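Local coordinates for dehalogenase (Rhodospirillaceae, PDB 6A41), which probably catalyses dehalogenation of its substrates, on a Rossmann-type scaffold shared with the short-chain dehydrogenases and reductases, at residues 81-86 and 132-137; 7-12 and 75-80. All blocks are in the same frame, centred on the assembly; numbering follows the deposited sequence.

Both contacts use strand 79-83 of one parallel sheet, gripping it from opposite edges: interaction 1 pairs it with strand 129-136, interaction 2 with strand 7-10. They follow the same rule, parallel backbone pairing with apolar side chains filling in beside it, but differ at their ends. Interaction 1 lies about 3 Å from the centre of the chain and runs to the C-terminal end of the strand, where asparagines, an aspartate and a water gather. Interaction 2, about 12 Å out from that centre, is also largely buried, but it joins the strands at their start, where the side chain of D78 extends the pairing, and D78 and H76 are partly exposed.

Interaction 1 of 2, residues 81-86 and 132-137; sequences VNNDAY and VFVSSA
N82 and F133 lie side by side in neighbouring parallel strands, with their side chains pointing the same way. Leaving the strand, CB of N82 first passes the carbonyl O of V132 at 3.7 Å, and it is also 4.1 Å from CD2 of F133. The next step is set by the first torsion (chi1 -84°), which turns CG back beside the backbone N of N82 and brings the oxygen end of the amide over the rim of the phenyl ring. At the tip, OD1 of N82 stands over one ring face, offset toward the rim, 3.7 Å from CE2 of F133. Amide and ring are inclined by 38°, neither stacked flat nor perpendicular. L115 and T116 of helix 98-126 pack against N82 as well. Beneath the side chains, the amide N of N82 donates to V132 O at 2.7 Å, and N82 O receives the amide N of V134 in a nearly straight bond (173°, 2.8 Å). Such pairing is that of the fourth and fifth strands of a Rossmann sheet, and the run N82 to A85 falls where classical short-chain dehydrogenases carry their Asn-Asn-Ala-Gly motif. On the other face of the sheet, CG2 of V134 lies 3.7 Å from CG1 of V81, and I221 of helix 214-225 covers both valines. The N83 side chain runs alongside V134, but its polar end is spent on the loop after strand 7-10, with OD1 taking the amide of A17 and ND2 giving to the carbonyl of K15. Where the strands part, a water links D84 OD2 to V134 O, lying 2.9 Å from the latter; with several acceptors in its reach, the sharing of its protons is uncertain. Just beyond, S136 packs on Y149 and R153, a grouping consistent with the Ser-Tyr-Arg set of halohydrin dehalogenases.

Interaction 2 of 2, residues 7-12 and 75-80; sequences VILITN and GHIDAL
The carbonyl O of V7 is gripped by two successive amides, D78 N at 2.7 Å and A79 N at 3.1 Å, both approaching in the carbonyl plane. The first bond is bent (136°), the second straighter, as the chain turns into its strand at D78. The same aspartate reaches back to the other end of V7: its OD2 accepts the amide of V7 at 2.9 Å through the anti lone pair, almost straight (171°), so side chain and backbone together clasp the residue. OD1 of D78 forms a salt bridge with R126, and H76 NE2 adds a weak bond to OD2. With an alanine here, the V7 amide would probably be left without its acceptor and R126 without this salt-bridge partner. Further along, L9 N donates to A79 O at 2.8 Å. With CG of L9 anti to its own N (chi1 170°), the side chain lies beside L80, and CD2 of L9 meets both I77 CD1 (3.8 Å) and L80 CD1. M66 of helix 63-74 packs on L9, and V119 of helix 98-126 on L80. At the strand start, V7 CG2 comes obliquely to the H76 ring, 3.6 Å from NE2. On its other side strand 7-10 pairs with 31-34, and with 56-57 beyond that the order 3-2-1-4 is that of a Rossmann fold.

Interaction 1 of 2, residues 81-86 and 132-137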
loop_
_atom_site.group_PDB
_atom_site.type_symbol
_atom_site.label_atom_id
_atom_site.label_comp_id
_atom_site.label_asym_id
_atom_site.label_seq_id
_atom_site.Cartn_x
_atom_site.Cartn_y
_atom_site.Cartn_z
ATOM N N VAL A 81 -16.397 7.088 -17.538
ATOM C CA VAL A 81 -15.005 6.727 -17.613
ATOM C C VAL A 81 -14.208 7.996 -17.810
ATOM O O VAL A 81 -14.285 8.637 -18.926
ATOM C CB VAL A 81 -14.766 5.740 -18.781
ATOM C CG1 VAL A 81 -13.306 5.460 -18.944
ATOM C CG2 VAL A 81 -15.549 4.463 -18.595
ATOM N N ASN A 82 -13.544 8.454 -16.765
ATOM C CA ASN A 82 -12.792 9.699 -16.831
ATOM C C ASN A 82 -11.402 9.305 -17.406
ATOM O O ASN A 82 -10.576 8.857 -16.671
ATOM C CB ASN A 82 -12.599 10.299 -15.478
ATOM C CG ASN A 82 -13.769 11.150 -14.969
ATOM O OD1 ASN A 82 -14.166 10.997 -13.815
ATOM N ND2 ASN A 82 -14.131 12.113 -15.698
ATOM N N ASN A 83 -11.210 9.473 -18.702
ATOM C CA ASN A 83 -10.056 9.113 -19.461
ATOM C C ASN A 83 -9.225 10.389 -19.689
ATOM O O ASN A 83 -9.490 11.184 -20.533
ATOM C CB ASN A 83 -10.520 8.446 -20.732
ATOM C CG ASN A 83 -9.395 8.143 -21.681
ATOM O OD1 ASN A 83 -8.444 7.398 -21.341
ATOM N ND2 ASN A 83 -9.482 8.665 -22.874
ATOM N N ASP A 84 -8.286 10.614 -18.784
ATOM C CA ASP A 84 -7.552 11.860 -18.655
ATOM C C ASP A 84 -6.061 11.591 -18.873
ATOM O O ASP A 84 -5.509 10.617 -18.340
ATOM C CB ASP A 84 -7.819 12.488 -17.262
ATOM C CG ASP A 84 -9.313 12.554 -16.981
ATOM O OD1 ASP A 84 -9.994 13.336 -17.652
ATOM O OD2 ASP A 84 -9.792 11.741 -16.146
ATOM N N ALA A 85 -5.444 12.444 -19.700
ATOM C CA ALA A 85 -4.046 12.308 -20.068
ATOM C C ALA A 85 -3.405 13.632 -20.454
ATOM O O ALA A 85 -3.934 14.304 -21.289
ATOM C CB ALA A 85 -3.859 11.342 -21.165
ATOM N N TYR A 86 -2.342 13.972 -19.720
ATOM C CA TYR A 86 -1.430 15.086 -19.982
ATOM C C TYR A 86 -0.014 14.489 -20.205
ATOM O O TYR A 86 0.279 13.427 -19.612
ATOM C CB TYR A 86 -1.435 16.064 -18.755
ATOM C CG TYR A 86 -0.593 17.311 -18.903
ATOM C CD1 TYR A 86 -1.048 18.446 -19.570
ATOM C CD2 TYR A 86 0.728 17.315 -18.464
ATOM C CE1 TYR A 86 -0.230 19.584 -19.770
ATOM C CE2 TYR A 86 1.558 18.441 -18.606
ATOM C CZ TYR A 86 1.060 19.566 -19.235
ATOM O OH TYR A 86 1.924 20.606 -19.365
ATOM N N VAL A 132 -15.099 5.526 -13.155
ATOM C CA VAL A 132 -13.753 4.928 -13.308
ATOM C C VAL A 132 -12.800 6.005 -13.783
ATOM O O VAL A 132 -13.063 6.665 -14.808
ATOM C CB VAL A 132 -13.713 3.719 -14.245
ATOM C CG1 VAL A 132 -12.267 3.203 -14.467
ATOM C CG2 VAL A 132 -14.771 2.646 -13.908
ATOM N N PHE A 133 -11.769 6.289 -12.992
ATOM C CA PHE A 133 -10.707 7.145 -13.415
ATOM C C PHE A 133 -9.712 6.338 -14.194
ATOM O O PHE A 133 -9.105 5.338 -13.660
ATOM C CB PHE A 133 -10.078 7.873 -12.216
ATOM C CG PHE A 133 -10.992 8.865 -11.532
ATOM C CD1 PHE A 133 -11.931 8.445 -10.617
ATOM C CD2 PHE A 133 -10.849 10.200 -11.723
ATOM C CE1 PHE A 133 -12.765 9.338 -9.953
ATOM C CE2 PHE A 133 -11.721 11.109 -11.077
ATOM C CZ PHE A 133 -12.699 10.642 -10.248
ATOM N N VAL A 134 -9.400 6.719 -15.391
ATOM C CA VAL A 134 -8.282 6.019 -16.075
ATOM C C VAL A 134 -7.018 6.777 -15.726
ATOM O O VAL A 134 -6.892 7.954 -16.080
ATOM C CB VAL A 134 -8.378 5.998 -17.552
ATOM C CG1 VAL A 134 -7.365 5.034 -18.138
ATOM C CG2 VAL A 134 -9.783 5.532 -17.919
ATOM N N SER A 135 -6.133 6.109 -14.982
ATOM C CA SER A 135 -5.001 6.809 -14.337
ATOM C C SER A 135 -3.678 6.030 -14.582
ATOM O O SER A 135 -3.600 5.283 -15.565
ATOM C CB SER A 135 -5.243 6.983 -12.808
ATOM O OG SER A 135 -4.323 7.902 -12.234
ATOM N N SER A 136 -2.692 6.222 -13.725
ATOM C CA SER A 136 -1.387 5.685 -13.906
ATOM C C SER A 136 -0.921 4.873 -12.748
ATOM O O SER A 136 -1.302 5.221 -11.607
ATOM C CB SER A 136 -0.403 6.797 -14.211
ATOM O OG SER A 136 0.915 6.322 -14.255
ATOM N N ALA A 137 -0.202 3.775 -12.995
ATOM C CA ALA A 137 0.494 3.056 -11.932
ATOM C C ALA A 137 1.772 3.809 -11.418
ATOM O O ALA A 137 2.404 3.349 -10.467
ATOM C CB ALA A 137 0.866 1.585 -12.304
HETATM O O HOH W 1 -8.443 10.001 -14.703
#

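Interaction 2 of 2, residues 7-12 and 75-80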
loop_
_atom_site.group_PDB
_atom_site.type_symbol
_atom_site.label_atom_id
_atom_site.label_comp_id
_atom_site.label_asym_id
_atom_site.label_seq_id
_atom_site.Cartn_x
_atom_site.Cartn_y
_atom_site.Cartn_z
ATOM N N VAL A 7 -25.259 2.451 -20.292
ATOM C CA VAL A 7 -24.839 3.670 -20.987
ATOM C C VAL A 7 -23.515 4.114 -20.341
ATOM O O VAL A 7 -23.503 4.430 -19.094
ATOM C CB VAL A 7 -25.910 4.826 -20.847
ATOM C CG1 VAL A 7 -25.415 6.093 -21.515
ATOM C CG2 VAL A 7 -27.237 4.346 -21.433
ATOM N N ILE A 8 -22.446 4.102 -21.155
ATOM C CA ILE A 8 -21.107 4.425 -20.687
ATOM C C ILE A 8 -20.651 5.710 -21.376
ATOM O O ILE A 8 -20.599 5.739 -22.597
ATOM C CB ILE A 8 -20.171 3.289 -21.008
ATOM C CG1 ILE A 8 -20.721 2.096 -20.235
ATOM C CG2 ILE A 8 -18.761 3.589 -20.541
ATOM C CD1 ILE A 8 -19.935 0.902 -20.317
ATOM N N LEU A 9 -20.269 6.726 -20.619
ATOM C CA LEU A 9 -19.728 7.930 -21.226
ATOM C C LEU A 9 -18.222 7.893 -21.070
ATOM O O LEU A 9 -17.725 7.787 -19.942
ATOM C CB LEU A 9 -20.279 9.101 -20.376
ATOM C CG LEU A 9 -19.648 10.419 -20.682
ATOM C CD1 LEU A 9 -19.828 10.716 -22.161
ATOM C CD2 LEU A 9 -20.284 11.496 -19.735
ATOM N N ILE A 10 -17.459 7.985 -22.141
ATOM C CA ILE A 10 -16.036 7.945 -22.084
ATOM C C ILE A 10 -15.539 9.365 -22.517
ATOM O O ILE A 10 -15.962 9.896 -23.541
ATOM C CB ILE A 10 -15.450 6.949 -23.062
ATOM C CG1 ILE A 10 -16.038 5.509 -22.865
ATOM C CG2 ILE A 10 -13.903 6.896 -22.942
ATOM C CD1 ILE A 10 -15.690 4.509 -23.955
ATOM N N THR A 11 -14.720 9.993 -21.720
ATOM C CA THR A 11 -14.165 11.274 -22.051
ATOM C C THR A 11 -12.863 11.160 -22.844
ATOM O O THR A 11 -12.186 10.148 -22.883
ATOM C CB THR A 11 -13.886 12.132 -20.803
ATOM O OG1 THR A 11 -12.906 11.490 -19.963
ATOM C CG2 THR A 11 -15.151 12.275 -20.005
ATOM N N ASN A 12 -12.504 12.263 -23.477
ATOM C CA ASN A 12 -11.259 12.396 -24.247
ATOM C C ASN A 12 -10.951 11.152 -25.038
ATOM O O ASN A 12 -9.807 10.608 -25.025
ATOM C CB ASN A 12 -10.162 12.809 -23.288
ATOM C CG ASN A 12 -10.480 14.047 -22.476
ATOM O OD1 ASN A 12 -10.670 15.144 -23.035
ATOM N ND2 ASN A 12 -10.632 13.893 -21.194
ATOM N N GLY A 75 -31.282 9.673 -21.258
ATOM C CA GLY A 75 -31.936 10.012 -19.972
ATOM C C GLY A 75 -31.013 9.746 -18.835
ATOM O O GLY A 75 -31.321 10.144 -17.731
ATOM N N HIS A 76 -29.946 8.928 -19.004
ATOM C CA HIS A 76 -29.087 8.614 -17.869
ATOM C C HIS A 76 -27.757 8.187 -18.340
ATOM O O HIS A 76 -27.620 7.886 -19.462
ATOM C CB HIS A 76 -29.714 7.477 -17.009
ATOM C CG HIS A 76 -29.749 6.146 -17.659
ATOM N ND1 HIS A 76 -30.669 5.818 -18.617
ATOM C CD2 HIS A 76 -28.882 5.090 -17.598
ATOM C CE1 HIS A 76 -30.449 4.593 -19.060
ATOM N NE2 HIS A 76 -29.355 4.136 -18.478
ATOM N N ILE A 77 -26.830 8.130 -17.402
ATOM C CA ILE A 77 -25.469 7.570 -17.585
ATOM C C ILE A 77 -25.197 6.503 -16.497
ATOM O O ILE A 77 -25.279 6.811 -15.302
ATOM C CB ILE A 77 -24.373 8.671 -17.538
ATOM C CG1 ILE A 77 -24.565 9.652 -18.716
ATOM C CG2 ILE A 77 -22.974 8.081 -17.565
ATOM C CD1 ILE A 77 -23.864 10.998 -18.459
ATOM N N ASP A 78 -24.886 5.279 -16.895
ATOM C CA ASP A 78 -24.609 4.238 -15.917
ATOM C C ASP A 78 -23.163 4.293 -15.436
ATOM O O ASP A 78 -22.868 3.877 -14.283
ATOM C CB ASP A 78 -24.862 2.866 -16.500
ATOM C CG ASP A 78 -26.345 2.598 -16.702
ATOM O OD1 ASP A 78 -27.105 2.666 -15.696
ATOM O OD2 ASP A 78 -26.784 2.444 -17.848
ATOM N N ALA A 79 -22.213 4.642 -16.328
ATOM C CA ALA A 79 -20.827 4.736 -15.968
ATOM C C ALA A 79 -20.118 5.899 -16.629
ATOM O O ALA A 79 -20.356 6.182 -17.863
ATOM C CB ALA A 79 -20.098 3.461 -16.429
ATOM N N LEU A 80 -19.334 6.609 -15.842
ATOM C CA LEU A 80 -18.431 7.628 -16.338
ATOM C C LEU A 80 -17.024 7.069 -16.383
ATOM O O LEU A 80 -16.464 6.704 -15.306
ATOM C CB LEU A 80 -18.474 8.886 -15.524
ATOM C CG LEU A 80 -17.405 9.987 -15.692
ATOM C CD1 LEU A 80 -17.558 10.532 -17.126
ATOM C CD2 LEU A 80 -17.560 11.089 -14.678
#